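Local coordinates for protein arginase (RocF) (PDB 4G3H) that probably hydrolyses L-arginine to L-ornithine and urea at a two-manganese centre, at residues A[57-62]-A[157-162]; A[93-98]-A[138-143]. All coordinates share one frame; numbering follows the deposited sequence.

Contact 1 (A[57-62]-A[157-162]); sequences KNFEDY and KAWQKL
The phenyl ring of Phe59 bridges the gap to helix 153-163 and drives one edge into the indole of Trp159, a T-shaped (edge-to-face) pair with planes at 80° and the phenyl and pyrrole-ring centroids 5.2 Å apart. In the alpha/beta arginase fold, whose parallel sheet is flanked by helices, this joins the first turn of helix 59-78 to a helix that follows much later in the chain. Phe59 CE2 is the atom that does the touching, 3.7 Å from Trp159 CE2 and over the centre of the indole. The Phe59 side chain leaves its backbone with CG anti to N (chi1 -169°), an orientation that extends the ring across to the other helix.

Beside CE2, the neighbouring ring atoms CZ and CE1 rest against the backbone and methyl group of Ala158. Phe59 CZ comes to 3.4 Å from the carbonyl oxygen Ala158 O, which lies near the ring plane and at its edge, while Phe59 CE1 meets Ala158 CB. That oxygen already accepts the backbone N-H of Leu162, so the aromatic edge is an additional neighbour. Leu162 divides its branches between two rings: CD2 packs obliquely against Phe59, and CD1 sits at the edge of Tyr62, 3.9 Å from Tyr62 CE2. Tyr62 is itself stacked on Phe53, which also touches Leu162, and this inner side of the contact is buried.

Toward solvent the contact turns polar. Glu60 bends at chi2 (66°), bringing its carboxylate back toward Lys161, whose side chain also makes a cation-pi contact with Tyr63. The Glu60 and Lys161 side chains cross at about a right angle, and their salt bridge is long, with Glu60 OE1 standing 3.9 Å from Lys161 NZ.

Contact 2 (A[93-98]-A[138-143]); sequences NMFGIF and GMVLNR
Helix 94-104 meets the short helix 136-140 through a Met-aromatic contact, in which Met139 lays its thioether over one face of the Phe95 ring. The terminal methyl makes the closer approach: Met139 CE stands 3.5 Å from the ring centroid and only 16° from the ring normal, a CH-pi geometry. It is displaced toward the rim, nearest to Phe95 CE2 at 3.4 Å. The sulfur follows behind, Met139 SD lying 4.3 Å from the Phe95 centroid. A bend at the last torsion (chi3 61°) folds the methyl over the ring, and Met139 CB covers the CD1-CE1 rim of the same face, 3.6 Å from Phe95 CD1.

Both helices belong to the alpha/beta arginase fold, where helix 94-104 follows strand 84-87 and precedes strand 110-115 in sequence, and helix 136-140 comes after strand 110-115. The interface between them is buried and made of apolar side chains, with no hydrogen bond crossing it. Helix 94-104 is backed by the sheet, for Met94 touches Tyr230 and Ser232 of strand 228-234. The side chain of Met94, at this edge of the contact, lies about 8 Å from a bound manganese ion.

Val140 is shared among three side chains of the facing helix. Its CG2 methyl meets the Phe95 ring at the edge, near the ring plane, with Val140 CG2 4.0 Å from Phe95 CD1, and also touches Phe98 CD2. The second methyl takes an oblique position against Phe98, Val140 CG1 being 3.8 Å from Phe98 CE2; the Phe98 ring is in turn set edge-to-face with Tyr230. More loosely, Met94 SD approaches Val140 CG2 to 4.4 Å.

How the contacts relate
Contacts 1 and 2 illustrate how neighbouring helix pairs of an alpha/beta fold can be joined by touching side chains. Their centres lie 13 Å apart on the same side of the molecule, contact 1 toward the surface and contact 2 deeper. Along the chain the four segments run 57-62, 93-98, 138-143 and 157-162, so contact 2 is nested within the loop closed by contact 1. Helices 136-140 and 153-163 follow one another. The two interfaces are continuous: Trp159 CZ3 lies 4.0 Å from Met139 CE, and Tyr62 OH packs on Phe95 CD2. Side chains of helices 59-78, 94-104, 136-140 and 153-163 thus pack together, with the contact 2 end, through Met94, about 8 Å from a manganese ion.

Contact 1 (A[57-62]-A[157-162])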
# COMPACT_ATOMS: atom_id res chain seq x y z
N LYS A 57 -1.24 -1.98 -23.37
CA LYS A 57 -0.70 -3.30 -23.69
C LYS A 57 -1.64 -4.46 -23.36
O LYS A 57 -1.81 -5.37 -24.18
CB LYS A 57 0.64 -3.53 -22.97
CG LYS A 57 1.72 -2.48 -23.21
CD LYS A 57 1.93 -2.20 -24.69
CE LYS A 57 3.15 -1.32 -24.90
NZ LYS A 57 4.40 -2.02 -24.49
N ASN A 58 -2.26 -4.43 -22.19
CA ASN A 58 -3.15 -5.51 -21.78
C ASN A 58 -4.33 -5.06 -20.92
O ASN A 58 -4.71 -5.75 -19.98
CB ASN A 58 -2.33 -6.56 -21.01
CG ASN A 58 -1.86 -6.05 -19.66
OD1 ASN A 58 -1.56 -4.87 -19.49
ND2 ASN A 58 -1.78 -6.95 -18.68
N PHE A 59 -4.92 -3.93 -21.27
CA PHE A 59 -6.04 -3.39 -20.50
C PHE A 59 -7.14 -4.41 -20.21
O PHE A 59 -7.54 -4.58 -19.06
CB PHE A 59 -6.64 -2.17 -21.21
CG PHE A 59 -7.63 -1.40 -20.37
CD1 PHE A 59 -8.90 -1.91 -20.12
CD2 PHE A 59 -7.28 -0.18 -19.81
CE1 PHE A 59 -9.82 -1.20 -19.33
CE2 PHE A 59 -8.18 0.54 -19.02
CZ PHE A 59 -9.45 0.03 -18.77
N GLU A 60 -7.63 -5.08 -21.25
CA GLU A 60 -8.71 -6.05 -21.07
C GLU A 60 -8.30 -7.24 -20.21
O GLU A 60 -9.06 -7.65 -19.32
CB GLU A 60 -9.20 -6.54 -22.44
CG GLU A 60 -10.54 -7.27 -22.38
CD GLU A 60 -11.69 -6.36 -21.97
OE1 GLU A 60 -11.61 -5.73 -20.90
OE2 GLU A 60 -12.68 -6.28 -22.73
N ASP A 61 -7.12 -7.79 -20.46
CA ASP A 61 -6.64 -8.93 -19.68
C ASP A 61 -6.55 -8.55 -18.21
O ASP A 61 -6.97 -9.31 -17.33
CB ASP A 61 -5.27 -9.38 -20.18
CG ASP A 61 -5.29 -9.85 -21.62
OD1 ASP A 61 -6.12 -10.73 -21.95
OD2 ASP A 61 -4.49 -9.33 -22.42
N TYR A 62 -5.99 -7.37 -17.94
CA TYR A 62 -5.83 -6.89 -16.58
C TYR A 62 -7.20 -6.72 -15.95
O TYR A 62 -7.42 -7.12 -14.80
CB TYR A 62 -5.11 -5.54 -16.58
CG TYR A 62 -4.96 -4.93 -15.21
CD1 TYR A 62 -3.99 -5.40 -14.32
CD2 TYR A 62 -5.79 -3.89 -14.79
CE1 TYR A 62 -3.85 -4.84 -13.04
CE2 TYR A 62 -5.66 -3.33 -13.53
CZ TYR A 62 -4.69 -3.80 -12.66
OH TYR A 62 -4.57 -3.22 -11.42
N LYS A 157 -14.76 5.07 -21.14
CA LYS A 157 -15.77 4.10 -20.74
C LYS A 157 -15.06 2.89 -20.14
O LYS A 157 -15.51 2.32 -19.14
CB LYS A 157 -16.60 3.67 -21.96
CG LYS A 157 -17.77 2.77 -21.61
CD LYS A 157 -18.65 2.51 -22.83
CE LYS A 157 -19.86 1.67 -22.45
NZ LYS A 157 -20.69 2.34 -21.40
N ALA A 158 -13.95 2.51 -20.75
CA ALA A 158 -13.15 1.39 -20.29
C ALA A 158 -12.58 1.70 -18.91
O ALA A 158 -12.66 0.87 -18.00
CB ALA A 158 -12.02 1.11 -21.28
N TRP A 159 -12.01 2.89 -18.75
CA TRP A 159 -11.45 3.30 -17.47
C TRP A 159 -12.50 3.36 -16.36
O TRP A 159 -12.24 2.96 -15.23
CB TRP A 159 -10.76 4.65 -17.58
CG TRP A 159 -9.38 4.52 -18.12
CD1 TRP A 159 -8.97 4.75 -19.40
CD2 TRP A 159 -8.22 4.09 -17.40
NE1 TRP A 159 -7.63 4.48 -19.53
CE2 TRP A 159 -7.14 4.07 -18.31
CE3 TRP A 159 -7.99 3.71 -16.07
CZ2 TRP A 159 -5.85 3.69 -17.93
CZ3 TRP A 159 -6.70 3.33 -15.69
CH2 TRP A 159 -5.65 3.33 -16.62
N GLN A 160 -13.69 3.86 -16.70
CA GLN A 160 -14.76 3.96 -15.72
C GLN A 160 -15.13 2.54 -15.31
O GLN A 160 -15.46 2.29 -14.16
CB GLN A 160 -15.98 4.67 -16.32
CG GLN A 160 -17.12 4.90 -15.34
CD GLN A 160 -17.95 3.65 -15.08
OE1 GLN A 160 -18.75 3.60 -14.15
NE2 GLN A 160 -17.78 2.63 -15.92
N LYS A 161 -15.06 1.62 -16.27
CA LYS A 161 -15.37 0.22 -16.01
C LYS A 161 -14.36 -0.33 -15.01
O LYS A 161 -14.73 -0.97 -14.02
CB LYS A 161 -15.29 -0.57 -17.33
CG LYS A 161 -15.72 -2.02 -17.23
CD LYS A 161 -15.05 -2.89 -18.30
CE LYS A 161 -15.39 -2.47 -19.72
NZ LYS A 161 -14.65 -3.29 -20.72
N LEU A 162 -13.08 -0.07 -15.27
CA LEU A 162 -11.99 -0.53 -14.43
C LEU A 162 -11.98 0.07 -13.02
O LEU A 162 -11.98 -0.66 -12.03
CB LEU A 162 -10.66 -0.25 -15.14
CG LEU A 162 -9.37 -0.57 -14.40
CD1 LEU A 162 -9.32 -2.04 -14.03
CD2 LEU A 162 -8.18 -0.20 -15.28

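Contact 2 (A[93-98]-A[138-143])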
# COMPACT_ATOMS: atom_id res chain seq x y z
N ASN A 93 -0.35 -2.92 -7.28
CA ASN A 93 -1.32 -3.93 -6.84
C ASN A 93 -2.29 -3.40 -5.78
O ASN A 93 -3.30 -4.04 -5.48
CB ASN A 93 -0.61 -5.17 -6.28
CG ASN A 93 0.18 -5.92 -7.33
OD1 ASN A 93 -0.22 -5.96 -8.50
ND2 ASN A 93 1.29 -6.53 -6.93
N MET A 94 -1.97 -2.24 -5.22
CA MET A 94 -2.81 -1.63 -4.20
C MET A 94 -4.22 -1.38 -4.73
O MET A 94 -5.19 -1.44 -3.98
CB MET A 94 -2.17 -0.32 -3.72
CG MET A 94 -2.94 0.42 -2.63
SD MET A 94 -4.10 1.65 -3.28
CE MET A 94 -4.82 2.28 -1.73
N PHE A 95 -4.35 -1.12 -6.03
CA PHE A 95 -5.67 -0.87 -6.60
C PHE A 95 -6.61 -2.06 -6.40
O PHE A 95 -7.65 -1.94 -5.75
CB PHE A 95 -5.57 -0.56 -8.09
CG PHE A 95 -6.91 -0.41 -8.76
CD1 PHE A 95 -7.77 0.62 -8.38
CD2 PHE A 95 -7.33 -1.32 -9.72
CE1 PHE A 95 -9.04 0.74 -8.94
CE2 PHE A 95 -8.61 -1.21 -10.29
CZ PHE A 95 -9.46 -0.18 -9.90
N GLY A 96 -6.24 -3.20 -6.98
CA GLY A 96 -7.06 -4.39 -6.86
C GLY A 96 -7.32 -4.77 -5.41
O GLY A 96 -8.43 -5.15 -5.04
N ILE A 97 -6.29 -4.67 -4.57
CA ILE A 97 -6.42 -5.01 -3.16
C ILE A 97 -7.41 -4.09 -2.44
O ILE A 97 -8.28 -4.55 -1.68
CB ILE A 97 -5.05 -4.92 -2.44
CG1 ILE A 97 -4.10 -6.00 -2.97
CG2 ILE A 97 -5.23 -5.07 -0.94
CD1 ILE A 97 -2.67 -5.85 -2.49
N PHE A 98 -7.28 -2.79 -2.68
CA PHE A 98 -8.14 -1.80 -2.04
C PHE A 98 -9.59 -1.87 -2.52
O PHE A 98 -10.51 -1.65 -1.74
CB PHE A 98 -7.57 -0.39 -2.25
CG PHE A 98 -8.21 0.65 -1.39
CD1 PHE A 98 -8.09 0.61 -0.00
CD2 PHE A 98 -8.97 1.68 -1.96
CE1 PHE A 98 -8.71 1.57 0.80
CE2 PHE A 98 -9.59 2.64 -1.17
CZ PHE A 98 -9.46 2.59 0.22
N GLY A 138 -4.74 7.08 -8.44
CA GLY A 138 -5.40 7.82 -9.49
C GLY A 138 -6.65 7.06 -9.93
O GLY A 138 -7.63 7.66 -10.36
N MET A 139 -6.60 5.73 -9.81
CA MET A 139 -7.72 4.88 -10.19
C MET A 139 -8.72 4.78 -9.04
O MET A 139 -9.92 4.67 -9.26
CB MET A 139 -7.21 3.48 -10.55
CG MET A 139 -6.22 3.47 -11.70
SD MET A 139 -5.62 1.81 -12.03
CE MET A 139 -7.15 1.04 -12.45
N VAL A 140 -8.21 4.81 -7.81
CA VAL A 140 -9.08 4.75 -6.65
C VAL A 140 -9.87 6.05 -6.55
O VAL A 140 -11.04 6.05 -6.17
CB VAL A 140 -8.27 4.56 -5.34
CG1 VAL A 140 -9.12 4.91 -4.13
CG2 VAL A 140 -7.79 3.11 -5.24
N LEU A 141 -9.22 7.16 -6.92
CA LEU A 141 -9.83 8.48 -6.87
C LEU A 141 -10.57 8.87 -8.15
O LEU A 141 -11.19 9.93 -8.21
CB LEU A 141 -8.77 9.53 -6.58
CG LEU A 141 -8.08 9.48 -5.22
CD1 LEU A 141 -6.96 10.51 -5.19
CD2 LEU A 141 -9.09 9.75 -4.11
N ASN A 142 -10.50 8.03 -9.17
CA ASN A 142 -11.16 8.31 -10.44
C ASN A 142 -10.63 9.55 -11.16
O ASN A 142 -11.39 10.27 -11.81
CB ASN A 142 -12.67 8.47 -10.25
CG ASN A 142 -13.41 7.17 -10.47
OD1 ASN A 142 -13.37 6.27 -9.64
ND2 ASN A 142 -14.08 7.07 -11.62
N ARG A 143 -9.33 9.79 -11.03
CA ARG A 143 -8.70 10.92 -11.70
C ARG A 143 -7.60 10.37 -12.60
O ARG A 143 -6.46 10.82 -12.56
CB ARG A 143 -8.11 11.89 -10.67
CG ARG A 143 -9.15 12.59 -9.81
CD ARG A 143 -10.18 13.30 -10.68
NE ARG A 143 -9.58 14.31 -11.54
CZ ARG A 143 -9.16 15.50 -11.13
NH1 ARG A 143 -9.29 15.85 -9.86
NH2 ARG A 143 -8.61 16.35 -11.99